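Local coordinates for C-type lectin domain family 4, member a4 (Mus musculus, PDB 3VYK), which binds N-glycans carrying a bisecting N-acetylglucosamine through the calcium-bearing C-type lectin domain of a mouse dendritic-cell surface receptor, at residues S12-A23 with D119-K129. Numbering follows the deposited sequence.
Sequences SHCYFILNDSKA and DEHNSVCQVKK. With NAG (2-acetamido-2-deoxy-beta-D-glucopyranose), chain B; NAG (2-acetamido-2-deoxy-beta-D-glucopyranose), chain C.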
# COMPACT_ATOMS: atom_id res chain seq x y z
N SER A 12 -5.15 -1.93 -16.15
CA SER A 12 -5.93 -3.15 -15.94
C SER A 12 -6.60 -3.24 -14.57
O SER A 12 -7.31 -4.21 -14.31
CB SER A 12 -5.04 -4.37 -16.15
OG SER A 12 -3.95 -4.37 -15.25
N HIS A 13 -6.38 -2.26 -13.69
CA HIS A 13 -6.90 -2.31 -12.33
C HIS A 13 -7.76 -1.13 -11.94
O HIS A 13 -7.73 -0.07 -12.58
CB HIS A 13 -5.76 -2.41 -11.31
CG HIS A 13 -4.98 -3.69 -11.38
ND1 HIS A 13 -3.85 -3.81 -12.11
CD2 HIS A 13 -5.19 -4.92 -10.76
CE1 HIS A 13 -3.36 -5.06 -11.97
NE2 HIS A 13 -4.19 -5.74 -11.15
N CYS A 14 -8.54 -1.34 -10.88
CA CYS A 14 -9.30 -0.29 -10.19
C CYS A 14 -8.74 -0.11 -8.78
O CYS A 14 -8.41 -1.09 -8.10
CB CYS A 14 -10.77 -0.67 -10.08
SG CYS A 14 -11.59 -0.97 -11.66
N TYR A 15 -8.69 1.14 -8.35
CA TYR A 15 -8.09 1.51 -7.06
C TYR A 15 -9.08 2.27 -6.18
O TYR A 15 -9.81 3.12 -6.66
CB TYR A 15 -6.82 2.34 -7.29
CG TYR A 15 -5.77 1.57 -8.04
CD1 TYR A 15 -4.73 0.95 -7.37
CD2 TYR A 15 -5.82 1.44 -9.43
CE1 TYR A 15 -3.77 0.22 -8.05
CE2 TYR A 15 -4.88 0.71 -10.12
CZ TYR A 15 -3.84 0.11 -9.43
OH TYR A 15 -2.89 -0.62 -10.11
N PHE A 16 -9.07 1.95 -4.89
CA PHE A 16 -9.95 2.63 -3.94
C PHE A 16 -9.09 3.18 -2.81
O PHE A 16 -8.31 2.44 -2.20
CB PHE A 16 -11.00 1.67 -3.37
CG PHE A 16 -12.04 2.35 -2.53
CD1 PHE A 16 -13.11 3.00 -3.12
CD2 PHE A 16 -11.95 2.33 -1.14
CE1 PHE A 16 -14.07 3.63 -2.34
CE2 PHE A 16 -12.90 2.96 -0.35
CZ PHE A 16 -13.96 3.61 -0.96
N ILE A 17 -9.25 4.47 -2.54
CA ILE A 17 -8.50 5.13 -1.49
C ILE A 17 -9.37 5.15 -0.24
O ILE A 17 -10.39 5.85 -0.20
CB ILE A 17 -8.09 6.57 -1.89
CG1 ILE A 17 -7.48 6.61 -3.30
CG2 ILE A 17 -7.20 7.20 -0.81
CD1 ILE A 17 -6.21 5.80 -3.49
N LEU A 18 -8.99 4.35 0.75
CA LEU A 18 -9.78 4.18 1.96
C LEU A 18 -9.43 5.30 2.94
O LEU A 18 -8.51 5.16 3.75
CB LEU A 18 -9.53 2.79 2.55
CG LEU A 18 -10.69 2.08 3.25
CD1 LEU A 18 -10.37 0.61 3.43
CD2 LEU A 18 -11.00 2.74 4.59
N ASN A 19 -10.18 6.40 2.82
CA ASN A 19 -9.95 7.64 3.56
C ASN A 19 -10.90 7.85 4.74
O ASN A 19 -10.62 8.67 5.61
CB ASN A 19 -10.12 8.85 2.62
CG ASN A 19 -8.88 9.15 1.80
OD1 ASN A 19 -8.99 9.66 0.68
ND2 ASN A 19 -7.70 8.88 2.35
N ASP A 20 -12.03 7.13 4.75
CA ASP A 20 -13.13 7.47 5.67
C ASP A 20 -12.91 6.98 7.11
O ASP A 20 -13.61 7.40 8.04
CB ASP A 20 -14.50 7.02 5.12
CG ASP A 20 -14.77 5.52 5.30
OD1 ASP A 20 -13.95 4.79 5.89
OD2 ASP A 20 -15.85 5.08 4.85
N SER A 21 -11.92 6.10 7.28
CA SER A 21 -11.58 5.55 8.58
C SER A 21 -10.18 4.96 8.56
O SER A 21 -9.59 4.77 7.49
CB SER A 21 -12.60 4.47 8.99
OG SER A 21 -12.70 3.46 8.00
N LYS A 22 -9.65 4.70 9.75
CA LYS A 22 -8.35 4.05 9.90
C LYS A 22 -8.52 2.68 10.54
O LYS A 22 -9.51 2.42 11.24
CB LYS A 22 -7.40 4.90 10.74
CG LYS A 22 -7.04 6.24 10.12
CD LYS A 22 -6.13 7.03 11.04
CE LYS A 22 -5.90 8.44 10.52
NZ LYS A 22 -5.20 9.26 11.54
N ALA A 23 -7.57 1.79 10.27
CA ALA A 23 -7.62 0.43 10.76
C ALA A 23 -6.23 -0.16 10.73
O ALA A 23 -5.36 0.34 10.00
CB ALA A 23 -8.56 -0.41 9.90
N ASP A 119 -0.69 -0.55 14.03
CA ASP A 119 -0.94 0.89 14.03
C ASP A 119 -2.00 1.22 12.99
O ASP A 119 -1.93 0.75 11.86
CB ASP A 119 0.33 1.70 13.75
CG ASP A 119 1.27 1.77 14.94
OD1 ASP A 119 1.03 1.09 15.96
OD2 ASP A 119 2.29 2.48 14.84
N GLU A 120 -3.00 2.02 13.37
CA GLU A 120 -4.15 2.24 12.51
C GLU A 120 -3.89 3.33 11.48
O GLU A 120 -3.48 4.44 11.82
CB GLU A 120 -5.40 2.56 13.33
CG GLU A 120 -5.89 1.38 14.15
CD GLU A 120 -7.10 1.70 15.00
OE1 GLU A 120 -7.25 2.86 15.43
OE2 GLU A 120 -7.90 0.77 15.24
N HIS A 121 -4.11 2.99 10.21
CA HIS A 121 -3.89 3.91 9.11
C HIS A 121 -4.95 3.79 8.06
O HIS A 121 -5.79 2.88 8.10
CB HIS A 121 -2.51 3.67 8.48
CG HIS A 121 -1.39 4.17 9.33
ND1 HIS A 121 -0.88 3.46 10.36
CD2 HIS A 121 -0.71 5.38 9.32
CE1 HIS A 121 0.09 4.17 10.96
NE2 HIS A 121 0.19 5.34 10.32
N ASN A 122 -4.91 4.71 7.11
CA ASN A 122 -5.69 4.57 5.89
C ASN A 122 -5.06 3.49 5.00
O ASN A 122 -4.08 2.87 5.40
CB ASN A 122 -5.79 5.93 5.22
CG ASN A 122 -6.49 6.94 6.11
OD1 ASN A 122 -7.70 6.84 6.33
ND2 ASN A 122 -5.72 7.84 6.70
N SER A 123 -5.64 3.24 3.84
CA SER A 123 -5.13 2.15 3.00
C SER A 123 -5.58 2.35 1.57
O SER A 123 -6.41 3.22 1.29
CB SER A 123 -5.59 0.78 3.54
OG SER A 123 -7.00 0.70 3.64
N VAL A 124 -5.01 1.56 0.67
CA VAL A 124 -5.41 1.54 -0.74
C VAL A 124 -5.76 0.11 -1.16
O VAL A 124 -4.95 -0.80 -0.97
CB VAL A 124 -4.28 2.08 -1.66
CG1 VAL A 124 -4.74 2.07 -3.12
CG2 VAL A 124 -3.88 3.49 -1.25
N CYS A 125 -6.96 -0.08 -1.70
CA CYS A 125 -7.40 -1.38 -2.21
C CYS A 125 -7.29 -1.40 -3.71
O CYS A 125 -7.33 -0.37 -4.37
CB CYS A 125 -8.86 -1.67 -1.85
SG CYS A 125 -9.28 -1.60 -0.10
N GLN A 126 -7.15 -2.61 -4.23
CA GLN A 126 -6.95 -2.81 -5.65
C GLN A 126 -7.68 -4.06 -6.12
O GLN A 126 -7.69 -5.07 -5.43
CB GLN A 126 -5.46 -2.92 -5.92
CG GLN A 126 -5.08 -3.38 -7.30
CD GLN A 126 -3.60 -3.64 -7.39
OE1 GLN A 126 -3.02 -4.20 -6.48
NE2 GLN A 126 -2.99 -3.22 -8.49
N VAL A 127 -8.28 -3.98 -7.30
CA VAL A 127 -8.92 -5.14 -7.92
C VAL A 127 -8.74 -5.05 -9.43
O VAL A 127 -8.68 -3.96 -9.98
CB VAL A 127 -10.42 -5.22 -7.53
CG1 VAL A 127 -11.22 -4.03 -8.05
CG2 VAL A 127 -11.03 -6.55 -7.99
N LYS A 128 -8.64 -6.20 -10.10
CA LYS A 128 -8.61 -6.21 -11.56
C LYS A 128 -9.96 -5.73 -12.10
O LYS A 128 -11.01 -6.03 -11.54
CB LYS A 128 -8.28 -7.61 -12.08
CG LYS A 128 -8.13 -7.67 -13.59
CD LYS A 128 -7.94 -9.09 -14.11
CE LYS A 128 -7.85 -9.08 -15.63
NZ LYS A 128 -7.78 -10.46 -16.19
N LYS A 129 -9.93 -4.96 -13.19
CA LYS A 129 -11.17 -4.59 -13.87
C LYS A 129 -11.97 -5.83 -14.28
O LYS A 129 -11.40 -6.86 -14.65
CB LYS A 129 -10.87 -3.75 -15.10
CG LYS A 129 -10.36 -2.35 -14.81
CD LYS A 129 -10.22 -1.57 -16.10
CE LYS A 129 -9.78 -0.14 -15.86
NZ LYS A 129 -9.37 0.47 -17.16
C1 NAG B . 6.09 6.60 11.72
C2 NAG B . 5.62 7.52 10.59
C3 NAG B . 4.15 7.92 10.76
C4 NAG B . 3.29 6.69 11.04
C5 NAG B . 3.89 5.82 12.15
C6 NAG B . 3.15 4.49 12.31
C7 NAG B . 7.51 8.76 9.64
C8 NAG B . 8.41 9.95 9.78
N2 NAG B . 6.54 8.65 10.55
O3 NAG B . 3.70 8.55 9.58
O4 NAG B . 1.98 7.08 11.39
O5 NAG B . 5.22 5.48 11.82
O6 NAG B . 2.04 4.60 13.17
O7 NAG B . 7.68 7.94 8.73
C1 NAG C . 6.63 6.44 16.68
C2 NAG C . 5.22 6.99 16.88
C3 NAG C . 4.27 5.85 17.24
C4 NAG C . 4.38 4.68 16.26
C5 NAG C . 5.85 4.31 16.07
C6 NAG C . 6.04 3.23 15.01
C7 NAG C . 5.20 9.30 17.71
C8 NAG C . 5.20 10.17 18.93
N2 NAG C . 5.21 7.99 17.95
O3 NAG C . 2.95 6.36 17.24
O4 NAG C . 3.67 3.57 16.77
O5 NAG C . 6.63 5.44 15.68
O6 NAG C . 7.34 2.70 15.08
O7 NAG C . 5.19 9.81 16.59
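Gln126 brings NE2 over the centre of one face of the His13 ring, 3.5 Å above its plane, the amide tilted 46° from the ring, while Val127 O lies at that ring's edge. The extended chain of Gln126 runs alongside Tyr15 because its first torsion (169°) carries CG away from the backbone N, and its NE2 comes 3.1 Å from Tyr15 OH; Val124 CG1 lies at the Tyr15 edge. A long amide suits this place: one end meets both rings, while OE1 accepts a hydrogen bond from Val41 N. The His121 ring, edge-to-face with Phe62, has two partners in its plane: ND1 makes a weak hydrogen bond to Asp119 O, and NE2 a 2.7 Å hydrogen bond with O4 of NAG (chain B), in which either could be the donor. Asp119 OD2 accepts hydrogen bonds from O6 of NAG (chain B) and O4 of NAG (chain C), so the glycan site lies at the start of strand 121-128, with Asp119 in the loop just before it.

Beyond Tyr15 and Gln126 on their face, the beta-branched Ile17 and Val124 lie side by side, CD1 of Ile17 4.0 Å from CG2 of Val124. On the other face Cys14 meets Val127, Phe16 meets Cys125, and Leu18 CD1 rests 3.4 Å from Ser123 OG, a small residue that accommodates the bulky leucine.

The backbones form an antiparallel ladder, Cys14 N giving a nearly straight bond to Val127 O (2.8 Å, 177°). Past the corner at Asp20, Ala23 and His121 exchange two more bonds.

This terminal strand pairing of the C-type lectin fold brings the chain ends together. Disulfides tie Cys14 to Cys3 and Cys125 to Cys32 of helix 25-34, which also packs on Leu18 and Ala23; strand 61-67 runs parallel to strand 121-128, touching Ile17 and Val124 through Tyr61.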